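Local coordinates for protein trimethylamine-N-oxide reductase (Haemophilus influenzae, PDB 7L5I) that probably reduces N- and S-oxides, such as trimethylamine N-oxide, at a molybdenum centre held by two molybdopterin guanine dinucleotide cofactors, at residues V434-G439 with V475-K480; K455-A460 with Q479-V484. All blocks are in the same frame, centred on the assembly; numbering follows the deposited sequence.

Contact 1 of 2, residues V434-G439 with V475-K480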
loop_
_atom_site.group_PDB
_atom_site.type_symbol
_atom_site.label_atom_id
_atom_site.label_comp_id
_atom_site.label_asym_id
_atom_site.label_seq_id
_atom_site.Cartn_x
_atom_site.Cartn_y
_atom_site.Cartn_z
ATOM N N VAL A 434 16.040 -13.221 -1.182
ATOM C CA VAL A 434 15.806 -14.600 -0.754
ATOM C C VAL A 434 15.892 -15.548 -1.941
ATOM O O VAL A 434 16.523 -16.615 -1.876
ATOM C CB VAL A 434 14.426 -14.721 -0.067
ATOM C CG1 VAL A 434 14.013 -16.173 0.096
ATOM C CG2 VAL A 434 14.420 -14.027 1.281
ATOM N N LEU A 435 15.202 -15.213 -3.028
ATOM C CA LEU A 435 15.190 -16.126 -4.162
ATOM C C LEU A 435 16.592 -16.331 -4.714
ATOM O O LEU A 435 16.922 -17.432 -5.175
ATOM C CB LEU A 435 14.268 -15.593 -5.259
ATOM C CG LEU A 435 12.772 -15.562 -4.931
ATOM C CD1 LEU A 435 12.017 -15.026 -6.160
ATOM C CD2 LEU A 435 12.235 -16.934 -4.525
ATOM N N LEU A 436 17.428 -15.288 -4.668
ATOM C CA LEU A 436 18.772 -15.366 -5.214
ATOM C C LEU A 436 19.766 -16.015 -4.258
ATOM O O LEU A 436 20.736 -16.630 -4.721
ATOM C CB LEU A 436 19.288 -13.962 -5.548
ATOM C CG LEU A 436 18.655 -13.254 -6.729
ATOM C CD1 LEU A 436 18.893 -11.781 -6.714
ATOM C CD2 LEU A 436 19.190 -13.879 -8.031
ATOM N N HIS A 437 19.578 -15.861 -2.943
ATOM C CA HIS A 437 20.637 -16.117 -1.957
ATOM C C HIS A 437 20.174 -16.975 -0.791
ATOM O O HIS A 437 20.144 -16.532 0.365
ATOM C CB HIS A 437 21.183 -14.784 -1.439
ATOM C CG HIS A 437 21.553 -13.831 -2.533
ATOM N ND1 HIS A 437 21.121 -12.523 -2.564
ATOM C CD2 HIS A 437 22.284 -14.010 -3.662
ATOM C CE1 HIS A 437 21.593 -11.929 -3.644
ATOM N NE2 HIS A 437 22.308 -12.810 -4.326
ATOM N N PRO A 438 19.845 -18.231 -1.044
ATOM C CA PRO A 438 19.455 -19.100 0.072
ATOM C C PRO A 438 20.569 -19.219 1.106
ATOM O O PRO A 438 21.750 -19.270 0.768
ATOM C CB PRO A 438 19.168 -20.452 -0.598
ATOM C CG PRO A 438 19.693 -20.359 -1.950
ATOM C CD PRO A 438 19.740 -18.911 -2.342
ATOM N N GLY A 439 20.172 -19.253 2.377
ATOM C CA GLY A 439 21.104 -19.380 3.484
ATOM C C GLY A 439 21.661 -18.074 4.017
ATOM O O GLY A 439 22.253 -18.064 5.107
ATOM N N VAL A 475 14.030 -9.672 -12.018
ATOM C CA VAL A 475 14.049 -10.571 -13.171
ATOM C C VAL A 475 15.032 -11.713 -12.941
ATOM O O VAL A 475 14.733 -12.877 -13.213
ATOM C CB VAL A 475 14.390 -9.796 -14.457
ATOM C CG1 VAL A 475 14.696 -10.778 -15.589
ATOM C CG2 VAL A 475 13.251 -8.879 -14.846
ATOM N N LYS A 476 16.237 -11.394 -12.456
ATOM C CA LYS A 476 17.223 -12.425 -12.169
ATOM C C LYS A 476 16.752 -13.353 -11.062
ATOM O O LYS A 476 16.948 -14.575 -11.133
ATOM C CB LYS A 476 18.553 -11.770 -11.794
ATOM C CG LYS A 476 19.132 -10.943 -12.920
ATOM C CD LYS A 476 19.074 -11.694 -14.247
ATOM C CE LYS A 476 19.882 -11.013 -15.344
ATOM N NZ LYS A 476 19.005 -10.571 -16.463
ATOM N N ALA A 477 16.134 -12.788 -10.021
ATOM C CA ALA A 477 15.643 -13.591 -8.914
ATOM C C ALA A 477 14.624 -14.620 -9.379
ATOM O O ALA A 477 14.612 -15.757 -8.899
ATOM C CB ALA A 477 15.014 -12.670 -7.861
ATOM N N PHE A 478 13.759 -14.235 -10.296
ATOM C CA PHE A 478 12.728 -15.145 -10.774
ATOM C C PHE A 478 13.248 -16.180 -11.744
ATOM O O PHE A 478 12.471 -17.043 -12.170
ATOM C CB PHE A 478 11.587 -14.344 -11.406
ATOM C CG PHE A 478 10.470 -14.102 -10.455
ATOM C CD1 PHE A 478 10.661 -13.289 -9.348
ATOM C CD2 PHE A 478 9.245 -14.713 -10.630
ATOM C CE1 PHE A 478 9.641 -13.074 -8.425
ATOM C CE2 PHE A 478 8.208 -14.504 -9.702
ATOM C CZ PHE A 478 8.412 -13.698 -8.601
ATOM N N GLN A 479 14.526 -16.128 -12.100
ATOM C CA GLN A 479 15.153 -17.241 -12.816
ATOM C C GLN A 479 15.579 -18.374 -11.898
ATOM O O GLN A 479 15.948 -19.437 -12.390
ATOM C CB GLN A 479 16.369 -16.751 -13.592
ATOM C CG GLN A 479 15.977 -15.742 -14.643
ATOM C CD GLN A 479 17.151 -15.095 -15.339
ATOM O OE1 GLN A 479 18.307 -15.230 -14.922
ATOM N NE2 GLN A 479 16.857 -14.378 -16.408
ATOM N N LYS A 480 15.520 -18.195 -10.593
ATOM C CA LYS A 480 16.064 -19.194 -9.689
ATOM C C LYS A 480 15.095 -20.343 -9.419
ATOM O O LYS A 480 15.532 -21.504 -9.338
ATOM C CB LYS A 480 16.483 -18.541 -8.369
ATOM C CG LYS A 480 17.715 -17.648 -8.486
ATOM C CD LYS A 480 18.888 -18.419 -9.080
ATOM C CE LYS A 480 20.225 -17.737 -8.836
ATOM N NZ LYS A 480 21.328 -18.533 -9.464
#
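Leu435 lies over the flank of Ala477 and reaches on to the ring of Phe478. Its CB is 4.0 Å from Ala477 CB, and its CD1 methyl meets Phe478 CE1 at 3.8 Å, the leucine branch and the ring meeting at a slant. Leu436 meets the same alanine methyl from an adjoining direction, roughly at right angles to Leu435: its CG is 3.9 Å from Ala477 CB, while CD2 rests 3.7 Å from Ala477 CA. Ala477 CB sits against both leucines, and the short side chain is consistent with the close approach of the two helix ends, with the CA atoms of Leu436 and Ala477 5.2 Å apart.

After Ala477 the chain enters a type I turn, closed by Lys480 N bonding to Ala477 O at 3.1 Å. This turn carries Lys480 back toward the first helix. There Lys480 CB touches Leu435 O at 3.4 Å, and the bend of the lysine chain at chi2 (-55°) lays its aliphatic part along Leu436, with CG 4.1 Å from Leu436 CD2. Across the two segments the contact is apolar and van der Waals in kind, buried around Leu435 and Ala477 but exposed at the lysine.

Leu435 also packs on Val457, and Phe478 on Trp459 besides meeting Phe465 edge-to-face. Helix 431-436 and the segment following helix 471-477 therefore pack on the face of strand 456-460 that carries Val457 and Trp459. This is the helical layer over the parallel part of a mixed sheet that characterises an alpha/beta fold, here in the molybdopterin oxidoreductase family.

Contact 2 of 2, residues K455-A460 with Q479-V484; sequences KAVYWA and QKPDVV
Lys455 O faces the peptide groups of Asp482 and Val483 and accepts from both, although each bond is weak. Asp482 N comes to 2.7 Å from Lys455 O but is strongly bent, with an N-H...O angle of 128°; Val483 N is straighter and longer, at 3.3 Å from the same oxygen. The main bond of the pairing is Val457 N to Val483 O, 3.0 Å with an angle of 162° and lying in the carbonyl plane. Val483 O also receives a CA-H...O contact from Ala456 CA, 3.3 Å away, and Val457 O receives a similar one from Val484 CA at 3.4 Å.

Several other backbone groups are also satisfied: Ala456 by Gly136 and Phe138 on its other side, Val457 by Ile485 further along the same neighbouring strand, Val484 N by Asp499 OD2, and Pro481 O by Arg104.

Ala456 CB and Val483 CG1 press together at 3.5 Å, tighter than usual; Val483 CG1 stands between its own backbone N and carbonyl carbon (chi1 61°), which turns it onto the alanine. On the face of Val457 and Val484, the Val457 side chain crosses Pro481 at a slant, with Val457 CG2 3.7 Å from Pro481 CG. Lys455 and Asp482 run side by side, but Lys455 NZ remains 5.7 Å from Asp482 OD2, too far for a salt bridge, and instead makes a long, weak ion pair with Asp453.

The chemistry is that of two parallel strands beginning to pair: main-chain amides and carbonyls supply the polar links, while apolar side chains fill both faces of a buried sheet.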
loop_
_atom_site.group_PDB
_atom_site.type_symbol
_atom_site.label_atom_id
_atom_site.label_comp_id
_atom_site.label_asym_id
_atom_site.label_seq_id
_atom_site.Cartn_x
_atom_site.Cartn_y
_atom_site.Cartn_z
ATOM N N LYS A 455 12.226 -23.259 -4.228
ATOM C CA LYS A 455 12.176 -23.943 -5.516
ATOM C C LYS A 455 10.909 -23.673 -6.311
ATOM O O LYS A 455 10.889 -23.927 -7.521
ATOM C CB LYS A 455 12.270 -25.462 -5.315
ATOM C CG LYS A 455 13.457 -25.890 -4.475
ATOM C CD LYS A 455 14.751 -25.510 -5.133
ATOM C CE LYS A 455 15.932 -25.873 -4.243
ATOM N NZ LYS A 455 17.192 -25.412 -4.878
ATOM N N ALA A 456 9.843 -23.231 -5.659
ATOM C CA ALA A 456 8.588 -22.962 -6.337
ATOM C C ALA A 456 8.008 -21.665 -5.794
ATOM O O ALA A 456 8.069 -21.408 -4.592
ATOM C CB ALA A 456 7.606 -24.106 -6.117
ATOM N N VAL A 457 7.456 -20.856 -6.692
ATOM C CA VAL A 457 6.803 -19.601 -6.338
ATOM C C VAL A 457 5.397 -19.642 -6.920
ATOM O O VAL A 457 5.221 -19.971 -8.095
ATOM C CB VAL A 457 7.569 -18.380 -6.871
ATOM C CG1 VAL A 457 6.740 -17.111 -6.696
ATOM C CG2 VAL A 457 8.941 -18.273 -6.173
ATOM N N TYR A 458 4.402 -19.333 -6.096
ATOM C CA TYR A 458 3.019 -19.219 -6.535
ATOM C C TYR A 458 2.509 -17.846 -6.105
ATOM O O TYR A 458 2.543 -17.522 -4.920
ATOM C CB TYR A 458 2.174 -20.347 -5.926
ATOM C CG TYR A 458 0.916 -20.709 -6.685
ATOM C CD1 TYR A 458 0.127 -19.743 -7.299
ATOM C CD2 TYR A 458 0.509 -22.026 -6.792
ATOM C CE1 TYR A 458 -1.023 -20.090 -8.000
ATOM C CE2 TYR A 458 -0.616 -22.380 -7.493
ATOM C CZ TYR A 458 -1.383 -21.416 -8.099
ATOM O OH TYR A 458 -2.527 -21.784 -8.804
ATOM N N TRP A 459 2.062 -17.036 -7.066
ATOM C CA TRP A 459 1.475 -15.730 -6.802
ATOM C C TRP A 459 0.027 -15.745 -7.267
ATOM O O TRP A 459 -0.267 -16.212 -8.367
ATOM C CB TRP A 459 2.259 -14.597 -7.517
ATOM C CG TRP A 459 2.605 -13.477 -6.582
ATOM C CD1 TRP A 459 1.748 -12.512 -6.101
ATOM C CD2 TRP A 459 3.874 -13.217 -5.965
ATOM N NE1 TRP A 459 2.409 -11.677 -5.248
ATOM C CE2 TRP A 459 3.711 -12.082 -5.142
ATOM C CE3 TRP A 459 5.133 -13.815 -6.044
ATOM C CZ2 TRP A 459 4.770 -11.536 -4.399
ATOM C CZ3 TRP A 459 6.169 -13.289 -5.295
ATOM C CH2 TRP A 459 5.983 -12.147 -4.489
ATOM N N ALA A 460 -0.867 -15.218 -6.440
ATOM C CA ALA A 460 -2.279 -15.104 -6.815
ATOM C C ALA A 460 -2.865 -13.855 -6.157
ATOM O O ALA A 460 -3.350 -13.910 -5.023
ATOM C CB ALA A 460 -3.049 -16.345 -6.417
ATOM N N GLN A 479 14.526 -16.128 -12.100
ATOM C CA GLN A 479 15.153 -17.241 -12.816
ATOM C C GLN A 479 15.579 -18.374 -11.898
ATOM O O GLN A 479 15.948 -19.437 -12.390
ATOM C CB GLN A 479 16.369 -16.751 -13.592
ATOM C CG GLN A 479 15.977 -15.742 -14.643
ATOM C CD GLN A 479 17.151 -15.095 -15.339
ATOM O OE1 GLN A 479 18.307 -15.230 -14.922
ATOM N NE2 GLN A 479 16.857 -14.378 -16.408
ATOM N N LYS A 480 15.520 -18.195 -10.593
ATOM C CA LYS A 480 16.064 -19.194 -9.689
ATOM C C LYS A 480 15.095 -20.343 -9.419
ATOM O O LYS A 480 15.532 -21.504 -9.338
ATOM C CB LYS A 480 16.483 -18.541 -8.369
ATOM C CG LYS A 480 17.715 -17.648 -8.486
ATOM C CD LYS A 480 18.888 -18.419 -9.080
ATOM C CE LYS A 480 20.225 -17.737 -8.836
ATOM N NZ LYS A 480 21.328 -18.533 -9.464
ATOM N N PRO A 481 13.794 -20.104 -9.281
ATOM C CA PRO A 481 12.899 -21.221 -8.963
ATOM C C PRO A 481 12.788 -22.224 -10.099
ATOM O O PRO A 481 12.943 -21.889 -11.273
ATOM C CB PRO A 481 11.548 -20.541 -8.705
ATOM C CG PRO A 481 11.893 -19.111 -8.304
ATOM C CD PRO A 481 13.107 -18.799 -9.151
ATOM N N ASP A 482 12.485 -23.475 -9.712
ATOM C CA ASP A 482 12.168 -24.512 -10.687
ATOM C C ASP A 482 10.836 -24.251 -11.382
ATOM O O ASP A 482 10.683 -24.559 -12.564
ATOM C CB ASP A 482 12.115 -25.880 -10.014
ATOM C CG ASP A 482 13.455 -26.344 -9.483
ATOM O OD1 ASP A 482 14.486 -25.774 -9.873
ATOM O OD2 ASP A 482 13.469 -27.313 -8.685
ATOM N N VAL A 483 9.838 -23.746 -10.650
ATOM C CA VAL A 483 8.511 -23.510 -11.212
ATOM C C VAL A 483 7.945 -22.215 -10.628
ATOM O O VAL A 483 8.103 -21.932 -9.436
ATOM C CB VAL A 483 7.580 -24.716 -10.976
ATOM C CG1 VAL A 483 7.392 -24.996 -9.493
ATOM C CG2 VAL A 483 6.266 -24.495 -11.642
ATOM N N VAL A 484 7.311 -21.415 -11.494
ATOM C CA VAL A 484 6.663 -20.158 -11.127
ATOM C C VAL A 484 5.247 -20.214 -11.679
ATOM O O VAL A 484 5.060 -20.345 -12.889
ATOM C CB VAL A 484 7.408 -18.925 -11.680
ATOM C CG1 VAL A 484 6.628 -17.639 -11.364
ATOM C CG2 VAL A 484 8.814 -18.847 -11.095
#

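In the fold
Following the chain from the N terminus, helix 431-436 supplies the first half of contact 1; strands 441-444 and 447-450 come next, then strand 456-460, the first half of contact 2. Helices 464-467 and 471-477 lead over to strand 483-488, making a beta-alpha-beta crossover that contact 2 closes. Contact 1 closes the longer excursion. Contact 2 begins within that loop and ends just beyond it, so the two overlap, sharing Gln479 and Lys480, where the helix hands over to the strand. The apolar faces of the two contacts meet, Phe478 lying against Val484, and this binds the helix pair to strands 456-460 and 483-488, neighbours in the mixed sheet.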